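Local coordinates for succinate-semialdehyde dehydrogenase (Streptococcus pyogenes MGAS1882, PDB 4OGD), which probably oxidises succinic semialdehyde to succinate as an aldehyde dehydrogenase, with NADP+ bound as its cofactor, at residues 51-61 with 170-178; 134-142 with 156-167. All blocks are in the same frame, centred on the assembly; numbering follows the deposited sequence.

Interaction 1. Residues 51-61 with 170-178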
loop_
_atom_site.group_PDB
_atom_site.type_symbol
_atom_site.label_atom_id
_atom_site.label_comp_id
_atom_site.label_asym_id
_atom_site.label_seq_id
_atom_site.Cartn_x
_atom_site.Cartn_y
_atom_site.Cartn_z
ATOM N N GLN A 51 3.193 -19.927 20.342
ATOM C CA GLN A 51 3.847 -20.639 19.252
ATOM C C GLN A 51 4.969 -19.813 18.627
ATOM O O GLN A 51 6.017 -20.350 18.279
ATOM C CB GLN A 51 2.813 -21.058 18.201
ATOM C CG GLN A 51 1.898 -22.191 18.680
ATOM C CD GLN A 51 0.557 -22.195 17.986
ATOM O OE1 GLN A 51 0.355 -21.486 17.004
ATOM N NE2 GLN A 51 -0.381 -22.994 18.499
ATOM N N LEU A 52 4.759 -18.507 18.495
ATOM C CA LEU A 52 5.804 -17.633 17.959
ATOM C C LEU A 52 7.002 -17.510 18.910
ATOM O O LEU A 52 8.152 -17.502 18.479
ATOM C CB LEU A 52 5.232 -16.252 17.599
ATOM C CG LEU A 52 6.152 -15.323 16.807
ATOM C CD1 LEU A 52 6.645 -15.986 15.521
ATOM C CD2 LEU A 52 5.431 -14.011 16.501
ATOM N N HIS A 53 6.737 -17.426 20.207
ATOM C CA HIS A 53 7.818 -17.528 21.176
ATOM C C HIS A 53 8.565 -18.860 21.042
ATOM O O HIS A 53 9.783 -18.903 21.206
ATOM C CB HIS A 53 7.285 -17.346 22.597
ATOM C CG HIS A 53 7.037 -15.919 22.976
ATOM N ND1 HIS A 53 8.002 -14.942 22.859
ATOM C CD2 HIS A 53 5.943 -15.308 23.490
ATOM C CE1 HIS A 53 7.514 -13.789 23.285
ATOM N NE2 HIS A 53 6.266 -13.985 23.674
ATOM N N GLN A 54 7.845 -19.944 20.737
ATOM C CA GLN A 54 8.474 -21.260 20.622
ATOM C C GLN A 54 9.319 -21.336 19.355
ATOM O O GLN A 54 10.357 -22.012 19.321
ATOM C CB GLN A 54 7.425 -22.388 20.676
ATOM C CG GLN A 54 8.015 -23.819 20.695
ATOM C CD GLN A 54 8.937 -24.084 21.895
ATOM O OE1 GLN A 54 8.877 -23.394 22.906
ATOM N NE2 GLN A 54 9.788 -25.089 21.773
ATOM N N VAL A 55 8.894 -20.625 18.312
ATOM C CA VAL A 55 9.718 -20.519 17.114
ATOM C C VAL A 55 11.071 -19.915 17.482
ATOM O O VAL A 55 12.118 -20.441 17.103
ATOM C CB VAL A 55 9.037 -19.680 16.006
ATOM C CG1 VAL A 55 10.037 -19.347 14.908
ATOM C CG2 VAL A 55 7.858 -20.427 15.426
ATOM N N ALA A 56 11.038 -18.823 18.244
ATOM C CA ALA A 56 12.261 -18.184 18.720
ATOM C C ALA A 56 13.081 -19.146 19.578
ATOM O O ALA A 56 14.310 -19.212 19.461
ATOM C CB ALA A 56 11.928 -16.915 19.504
ATOM N N ASN A 57 12.394 -19.894 20.437
ATOM C CA ASN A 57 13.042 -20.868 21.319
ATOM C C ASN A 57 13.790 -21.956 20.552
ATOM O O ASN A 57 14.928 -22.306 20.890
ATOM C CB ASN A 57 11.978 -21.497 22.225
ATOM C CG ASN A 57 12.568 -22.232 23.417
ATOM O OD1 ASN A 57 12.215 -23.381 23.678
ATOM N ND2 ASN A 57 13.444 -21.567 24.157
ATOM N N ILE A 58 13.149 -22.498 19.522
ATOM C CA ILE A 58 13.774 -23.531 18.703
ATOM C C ILE A 58 14.932 -22.964 17.884
ATOM O O ILE A 58 15.951 -23.631 17.691
ATOM C CB ILE A 58 12.753 -24.225 17.790
ATOM C CG1 ILE A 58 11.714 -24.956 18.639
ATOM C CG2 ILE A 58 13.453 -25.196 16.838
ATOM C CD1 ILE A 58 10.484 -25.389 17.849
ATOM N N LEU A 59 14.783 -21.728 17.410
ATOM C CA LEU A 59 15.886 -21.057 16.730
ATOM C C LEU A 59 17.101 -20.895 17.648
ATOM O O LEU A 59 18.241 -21.106 17.216
ATOM C CB LEU A 59 15.442 -19.708 16.168
ATOM C CG LEU A 59 14.639 -19.785 14.872
ATOM C CD1 LEU A 59 14.092 -18.401 14.529
ATOM C CD2 LEU A 59 15.495 -20.318 13.722
ATOM N N ARG A 60 16.859 -20.554 18.913
ATOM C CA ARG A 60 17.937 -20.488 19.897
ATOM C C ARG A 60 18.599 -21.849 20.084
ATOM O O ARG A 60 19.826 -21.972 20.047
ATOM C CB ARG A 60 17.420 -20.008 21.260
ATOM C CG ARG A 60 17.134 -18.525 21.369
ATOM C CD ARG A 60 16.787 -18.167 22.819
ATOM N NE ARG A 60 16.622 -16.725 22.987
ATOM C CZ ARG A 60 15.459 -16.086 22.925
ATOM N NH1 ARG A 60 14.334 -16.755 22.730
ATOM N NH2 ARG A 60 15.422 -14.769 23.073
ATOM N N ARG A 61 17.772 -22.863 20.307
ATOM C CA ARG A 61 18.247 -24.221 20.562
ATOM C C ARG A 61 19.065 -24.778 19.394
ATOM O O ARG A 61 20.116 -25.416 19.581
ATOM C CB ARG A 61 17.047 -25.141 20.828
ATOM C CG ARG A 61 17.428 -26.539 21.322
ATOM C CD ARG A 61 16.222 -27.453 21.280
ATOM N NE ARG A 61 15.903 -27.814 19.901
ATOM C CZ ARG A 61 14.716 -28.244 19.490
ATOM N NH1 ARG A 61 13.711 -28.347 20.355
ATOM N NH2 ARG A 61 14.529 -28.550 18.209
ATOM N N LEU A 170 10.262 -25.647 10.888
ATOM C CA LEU A 170 10.453 -24.942 12.155
ATOM C C LEU A 170 9.124 -24.519 12.780
ATOM O O LEU A 170 8.883 -24.727 13.976
ATOM C CB LEU A 170 11.335 -23.711 11.922
ATOM C CG LEU A 170 11.433 -22.629 13.003
ATOM C CD1 LEU A 170 12.093 -23.168 14.268
ATOM C CD2 LEU A 170 12.189 -21.405 12.492
ATOM N N VAL A 171 8.269 -23.907 11.970
ATOM C CA VAL A 171 7.003 -23.375 12.461
ATOM C C VAL A 171 6.065 -24.506 12.904
ATOM O O VAL A 171 5.373 -24.392 13.921
ATOM C CB VAL A 171 6.366 -22.437 11.405
ATOM C CG1 VAL A 171 4.921 -22.119 11.737
ATOM C CG2 VAL A 171 7.189 -21.163 11.299
ATOM N N LEU A 172 6.054 -25.601 12.151
ATOM C CA LEU A 172 5.311 -26.791 12.549
ATOM C C LEU A 172 5.881 -27.390 13.838
ATOM O O LEU A 172 5.124 -27.775 14.737
ATOM C CB LEU A 172 5.327 -27.823 11.425
ATOM C CG LEU A 172 4.546 -27.391 10.181
ATOM C CD1 LEU A 172 4.926 -28.272 9.007
ATOM C CD2 LEU A 172 3.049 -27.459 10.439
ATOM N N GLU A 173 7.207 -27.455 13.928
ATOM C CA GLU A 173 7.862 -27.965 15.133
ATOM C C GLU A 173 7.485 -27.161 16.374
ATOM O O GLU A 173 7.364 -27.715 17.473
ATOM C CB GLU A 173 9.386 -27.986 14.968
ATOM C CG GLU A 173 10.099 -28.734 16.108
ATOM C CD GLU A 173 11.608 -28.748 15.973
ATOM O OE1 GLU A 173 12.131 -28.199 14.981
ATOM O OE2 GLU A 173 12.273 -29.320 16.872
ATOM N N ALA A 174 7.288 -25.858 16.190
ATOM C CA ALA A 174 6.928 -24.959 17.281
ATOM C C ALA A 174 5.480 -25.124 17.739
ATOM O O ALA A 174 5.058 -24.503 18.720
ATOM C CB ALA A 174 7.201 -23.508 16.890
ATOM N N GLY A 175 4.717 -25.937 17.015
ATOM C CA GLY A 175 3.356 -26.240 17.422
ATOM C C GLY A 175 2.265 -25.476 16.690
ATOM O O GLY A 175 1.087 -25.639 16.991
ATOM N N ALA A 176 2.653 -24.642 15.730
ATOM C CA ALA A 176 1.681 -23.881 14.957
ATOM C C ALA A 176 0.866 -24.827 14.090
ATOM O O ALA A 176 1.383 -25.839 13.617
ATOM C CB ALA A 176 2.393 -22.840 14.087
ATOM N N GLU A 177 -0.408 -24.502 13.882
ATOM C CA GLU A 177 -1.264 -25.354 13.068
ATOM C C GLU A 177 -0.754 -25.387 11.635
ATOM O O GLU A 177 -0.251 -24.381 11.130
ATOM C CB GLU A 177 -2.717 -24.876 13.106
ATOM C CG GLU A 177 -3.647 -25.756 12.290
ATOM C CD GLU A 177 -5.113 -25.549 12.599
ATOM O OE1 GLU A 177 -5.429 -24.982 13.664
ATOM O OE2 GLU A 177 -5.942 -25.974 11.764
ATOM N N ALA A 178 -0.842 -26.553 11.004
ATOM C CA ALA A 178 -0.514 -26.686 9.591
ATOM C C ALA A 178 -1.254 -25.629 8.780
ATOM O O ALA A 178 -2.474 -25.457 8.914
ATOM C CB ALA A 178 -0.861 -28.084 9.092
HETATM O O HOH W 1 -1.587 -22.197 15.215
#

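Interaction 2. Residues 134-142 with 156-167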
loop_
_atom_site.group_PDB
_atom_site.type_symbol
_atom_site.label_atom_id
_atom_site.label_comp_id
_atom_site.label_asym_id
_atom_site.label_seq_id
_atom_site.Cartn_x
_atom_site.Cartn_y
_atom_site.Cartn_z
ATOM N N PRO A 134 17.956 -15.392 3.859
ATOM C CA PRO A 134 16.912 -16.405 3.639
ATOM C C PRO A 134 15.947 -16.570 4.813
ATOM O O PRO A 134 14.800 -16.953 4.598
ATOM C CB PRO A 134 17.706 -17.702 3.440
ATOM C CG PRO A 134 19.082 -17.277 3.087
ATOM C CD PRO A 134 19.307 -15.981 3.827
ATOM N N TYR A 135 16.403 -16.296 6.030
ATOM C CA TYR A 135 15.533 -16.422 7.198
ATOM C C TYR A 135 14.941 -15.090 7.649
ATOM O O TYR A 135 13.733 -14.994 7.891
ATOM C CB TYR A 135 16.261 -17.136 8.356
ATOM C CG TYR A 135 15.859 -18.588 8.446
ATOM C CD1 TYR A 135 16.017 -19.430 7.362
ATOM C CD2 TYR A 135 15.286 -19.112 9.607
ATOM C CE1 TYR A 135 15.629 -20.752 7.418
ATOM C CE2 TYR A 135 14.894 -20.446 9.674
ATOM C CZ TYR A 135 15.066 -21.256 8.569
ATOM O OH TYR A 135 14.675 -22.583 8.605
ATOM N N TYR A 136 15.796 -14.080 7.778
ATOM C CA TYR A 136 15.388 -12.749 8.212
ATOM C C TYR A 136 14.294 -12.162 7.335
ATOM O O TYR A 136 13.337 -11.590 7.856
ATOM C CB TYR A 136 16.622 -11.842 8.291
ATOM C CG TYR A 136 16.383 -10.346 8.308
ATOM C CD1 TYR A 136 15.955 -9.690 9.464
ATOM C CD2 TYR A 136 16.651 -9.584 7.186
ATOM C CE1 TYR A 136 15.774 -8.303 9.480
ATOM C CE2 TYR A 136 16.468 -8.215 7.191
ATOM C CZ TYR A 136 16.034 -7.579 8.336
ATOM O OH TYR A 136 15.854 -6.209 8.327
ATOM N N GLN A 137 14.399 -12.331 6.016
ATOM C CA GLN A 137 13.369 -11.767 5.142
ATOM C C GLN A 137 12.029 -12.498 5.293
ATOM O O GLN A 137 10.971 -11.897 5.090
ATOM C CB GLN A 137 13.785 -11.727 3.664
ATOM C CG GLN A 137 15.102 -11.033 3.349
ATOM C CD GLN A 137 15.186 -9.590 3.780
ATOM O OE1 GLN A 137 14.178 -8.937 4.068
ATOM N NE2 GLN A 137 16.408 -9.068 3.812
ATOM N N ILE A 138 12.054 -13.782 5.646
ATOM C CA ILE A 138 10.797 -14.466 5.962
ATOM C C ILE A 138 10.242 -13.966 7.289
ATOM O O ILE A 138 9.063 -13.617 7.394
ATOM C CB ILE A 138 10.947 -15.998 6.066
ATOM C CG1 ILE A 138 11.514 -16.591 4.776
ATOM C CG2 ILE A 138 9.591 -16.631 6.359
ATOM C CD1 ILE A 138 11.861 -18.084 4.914
ATOM N N MET A 139 11.092 -13.924 8.307
ATOM C CA MET A 139 10.622 -13.617 9.653
ATOM C C MET A 139 10.007 -12.220 9.729
ATOM O O MET A 139 9.033 -12.004 10.462
ATOM C CB MET A 139 11.752 -13.776 10.684
ATOM C CG MET A 139 11.254 -13.710 12.136
ATOM S SD MET A 139 10.145 -15.073 12.534
ATOM C CE MET A 139 11.374 -16.299 12.974
ATOM N N ARG A 140 10.547 -11.286 8.949
ATOM C CA ARG A 140 10.037 -9.911 8.943
ATOM C C ARG A 140 8.558 -9.856 8.610
ATOM O O ARG A 140 7.848 -8.976 9.094
ATOM C CB ARG A 140 10.816 -9.021 7.962
ATOM C CG ARG A 140 12.195 -8.613 8.466
ATOM C CD ARG A 140 12.721 -7.306 7.862
ATOM N NE ARG A 140 12.371 -7.101 6.464
ATOM C CZ ARG A 140 13.134 -6.456 5.580
ATOM N NH1 ARG A 140 14.316 -5.962 5.933
ATOM N NH2 ARG A 140 12.722 -6.326 4.330
ATOM N N VAL A 141 8.097 -10.783 7.778
ATOM C CA VAL A 141 6.690 -10.791 7.391
ATOM C C VAL A 141 5.884 -11.910 8.032
ATOM O O VAL A 141 4.696 -11.726 8.293
ATOM C CB VAL A 141 6.497 -10.796 5.854
ATOM C CG1 VAL A 141 7.027 -9.512 5.273
ATOM C CG2 VAL A 141 7.187 -11.984 5.215
ATOM N N PHE A 142 6.509 -13.059 8.305
ATOM C CA PHE A 142 5.776 -14.124 8.976
ATOM C C PHE A 142 5.340 -13.717 10.388
ATOM O O PHE A 142 4.187 -13.942 10.768
ATOM C CB PHE A 142 6.587 -15.424 9.031
ATOM C CG PHE A 142 5.965 -16.465 9.913
ATOM C CD1 PHE A 142 4.802 -17.112 9.518
ATOM C CD2 PHE A 142 6.517 -16.767 11.149
ATOM C CE1 PHE A 142 4.202 -18.063 10.340
ATOM C CE2 PHE A 142 5.915 -17.710 11.978
ATOM C CZ PHE A 142 4.770 -18.356 11.571
ATOM N N HIS A 156 10.064 -18.824 -2.163
ATOM C CA HIS A 156 11.430 -18.416 -1.871
ATOM C C HIS A 156 12.308 -18.518 -3.111
ATOM O O HIS A 156 11.883 -19.035 -4.138
ATOM C CB HIS A 156 12.002 -19.283 -0.737
ATOM C CG HIS A 156 12.862 -18.524 0.228
ATOM N ND1 HIS A 156 13.756 -17.554 -0.171
ATOM C CD2 HIS A 156 12.949 -18.581 1.579
ATOM C CE1 HIS A 156 14.353 -17.044 0.892
ATOM N NE2 HIS A 156 13.886 -17.653 1.967
ATOM N N ALA A 157 13.535 -18.013 -3.006
ATOM C CA ALA A 157 14.502 -18.062 -4.104
ATOM C C ALA A 157 14.809 -19.495 -4.501
ATOM O O ALA A 157 14.845 -20.390 -3.654
ATOM C CB ALA A 157 15.783 -17.350 -3.709
ATOM N N SER A 158 15.050 -19.703 -5.791
ATOM C CA SER A 158 15.348 -21.036 -6.305
ATOM C C SER A 158 16.600 -21.641 -5.683
ATOM O O SER A 158 16.733 -22.864 -5.597
ATOM C CB SER A 158 15.499 -20.996 -7.828
ATOM O OG SER A 158 16.622 -20.229 -8.210
ATOM N N ILE A 159 17.520 -20.788 -5.248
ATOM C CA ILE A 159 18.786 -21.277 -4.707
ATOM C C ILE A 159 18.803 -21.472 -3.191
ATOM O O ILE A 159 19.802 -21.948 -2.644
ATOM C CB ILE A 159 19.982 -20.389 -5.116
ATOM C CG1 ILE A 159 19.846 -18.979 -4.536
ATOM C CG2 ILE A 159 20.129 -20.371 -6.629
ATOM C CD1 ILE A 159 21.164 -18.228 -4.458
ATOM N N CYS A 160 17.716 -21.132 -2.499
ATOM C CA CYS A 160 17.674 -21.457 -1.068
ATOM C C CYS A 160 16.473 -22.332 -0.670
ATOM O O CYS A 160 15.705 -21.993 0.233
ATOM C CB CYS A 160 17.827 -20.210 -0.182
ATOM S SG CYS A 160 16.601 -18.920 -0.397
ATOM N N PRO A 161 16.324 -23.484 -1.332
ATOM C CA PRO A 161 15.154 -24.312 -1.044
ATOM C C PRO A 161 15.224 -25.014 0.311
ATOM O O PRO A 161 14.175 -25.272 0.884
ATOM C CB PRO A 161 15.163 -25.331 -2.186
ATOM C CG PRO A 161 16.610 -25.455 -2.558
ATOM C CD PRO A 161 17.223 -24.110 -2.321
ATOM N N ARG A 162 16.415 -25.323 0.819
ATOM C CA ARG A 162 16.489 -25.936 2.147
ATOM C C ARG A 162 16.129 -24.924 3.235
ATOM O O ARG A 162 15.443 -25.262 4.201
ATOM C CB ARG A 162 17.867 -26.552 2.410
ATOM C CG ARG A 162 17.987 -27.235 3.768
ATOM C CD ARG A 162 17.012 -28.390 3.970
ATOM N NE ARG A 162 17.203 -28.938 5.309
ATOM C CZ ARG A 162 16.228 -29.214 6.168
ATOM N NH1 ARG A 162 14.958 -29.038 5.831
ATOM N NH2 ARG A 162 16.531 -29.688 7.370
ATOM N N SER A 163 16.564 -23.679 3.061
ATOM C CA SER A 163 16.173 -22.612 3.983
ATOM C C SER A 163 14.650 -22.509 4.017
ATOM O O SER A 163 14.042 -22.456 5.089
ATOM C CB SER A 163 16.791 -21.272 3.565
ATOM O OG SER A 163 18.218 -21.326 3.554
ATOM N N ALA A 164 14.033 -22.514 2.836
ATOM C CA ALA A 164 12.592 -22.335 2.721
ATOM C C ALA A 164 11.844 -23.503 3.330
ATOM O O ALA A 164 10.874 -23.324 4.065
ATOM C CB ALA A 164 12.203 -22.182 1.259
ATOM N N GLN A 165 12.282 -24.710 2.997
ATOM C CA GLN A 165 11.629 -25.905 3.510
ATOM C C GLN A 165 11.762 -26.008 5.030
ATOM O O GLN A 165 10.794 -26.314 5.730
ATOM C CB GLN A 165 12.244 -27.137 2.852
ATOM C CG GLN A 165 11.800 -28.449 3.474
ATOM C CD GLN A 165 12.588 -29.627 2.940
ATOM O OE1 GLN A 165 13.781 -29.782 3.232
ATOM N NE2 GLN A 165 11.927 -30.463 2.146
ATOM N N SER A 166 12.961 -25.744 5.539
ATOM C CA SER A 166 13.209 -25.843 6.971
ATOM C C SER A 166 12.456 -24.781 7.765
ATOM O O SER A 166 12.182 -24.974 8.945
ATOM C CB SER A 166 14.705 -25.763 7.273
ATOM O OG SER A 166 15.261 -24.524 6.856
ATOM N N PHE A 167 12.129 -23.651 7.135
ATOM C CA PHE A 167 11.380 -22.629 7.852
ATOM C C PHE A 167 9.964 -23.121 8.145
ATOM O O PHE A 167 9.462 -22.981 9.271
ATOM C CB PHE A 167 11.345 -21.293 7.091
ATOM C CG PHE A 167 10.909 -20.127 7.950
ATOM C CD1 PHE A 167 9.560 -19.915 8.236
ATOM C CD2 PHE A 167 11.850 -19.265 8.497
ATOM C CE1 PHE A 167 9.165 -18.856 9.042
ATOM C CE2 PHE A 167 11.466 -18.205 9.298
ATOM C CZ PHE A 167 10.123 -17.994 9.566
#

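Interaction 1. Residues 51-61 with 170-178
A174 lies in the Schellman motif at the end of helix 161-173 and packs against the side of helix 45-61, its CA 5.2 Å from the CA of Q54. Two bonds back into the last turn, A176 N to V171 O and G175 N to L172 O, make the motif. A methyl group suits so close an approach: A174 CB presses on V55 CG2 at 3.5 Å, tighter than usual for two carbons, and I58 CD1 rests over A174 CA. G175 follows with a positive phi, at which a CB would jam against the preceding carbonyl O, so glycine belongs there.

L170 fills the apolar side with both branches. Its CD1 meets I58 CG2 at 3.5 Å, and its CD2 crosses to L59 CD2 at 3.7 Å, beside V55 CG1. Y66 of helix 63-74 also packs on L59 and L170.

A salt bridge, R61 NH2 donating to E173 OE2 at 2.7 Å, closes the exposed edge, where charged ends can stay solvated. The oxygen lies in the guanidinium plane, whereas the nitrogen comes from the syn side, 32° out of the carboxylate plane. A chi1 of -170° swings E173 CG away from its own N, and the straight chain runs past I58.

At the other end, the extended Q51 lies along G175 and A176; its OE1 accepts from a water at 2.7 Å that in turn accepts from E177 N. A Schellman-terminated helix packed on a neighbour here forms part of the beta-alpha-beta crossover from strand 152-155 to strand 181-183.

Interaction 2. Residues 134-142 with 156-167
F167 pushes its ring among Y135, I138, M139 and F142, and this is the tight part of the contact. I138 CG2 sits almost over the ring centre, 3.5 Å from the F167 centroid, in a CH-pi contact. In an edge-to-face pair with planes 61° apart, F167 CD2 meets Y135 CE2 at 3.5 Å over the tyrosine face. F142 adds an offset edge-to-face pair, its plane at 83° to F167, and M139 SD makes a Met-aromatic contact at the ring edge. A phenyl ring suits the place, giving a face to I138 and its rim to the aromatic neighbours.

Contacts are sparser around P134, whose CB lies 3.7 Å from S163 OG and 4.2 Å from C160 SG. All touching residues are buried; exposure begins only in the type I turn A157-C160, whose last residue is the N-cap of helix 161-173. S163 OG has its own partner in D73.

Two polar bonds pin the buried interface. Y135 OH donates to S166 OG at 2.7 Å. H156 NE2 donates to P134 O at 2.9 Å, nearly straight at 173° and on a lone pair in the carbonyl plane. Because H156 ND1 accepts from A157 N, the imidazole is probably neutral with its proton on NE2, a form that suits a buried histidine.

The centres of interactions 1 and 2 lie about 15 Å apart, and both use helix 161-173: its first turns serve interaction 2 and its last turn interaction 1. Both segments of interaction 2 fall in the chain between those of interaction 1. Helix 136-148, part of interaction 2, also touches both segments of interaction 1, since F142 CZ meets V171 CG2 at 3.7 Å and M139 CE packs on V55 and L59. Helices 136-148 and 161-173 alternate with the parallel strands 124-128, 152-155 and 181-183, as in a Rossmann-like nucleotide-binding fold. Helix 45-61 packs against them, with helix 78-103 on another side of it, so a crossover helix ties an earlier helix to the Rossmann-like sheet.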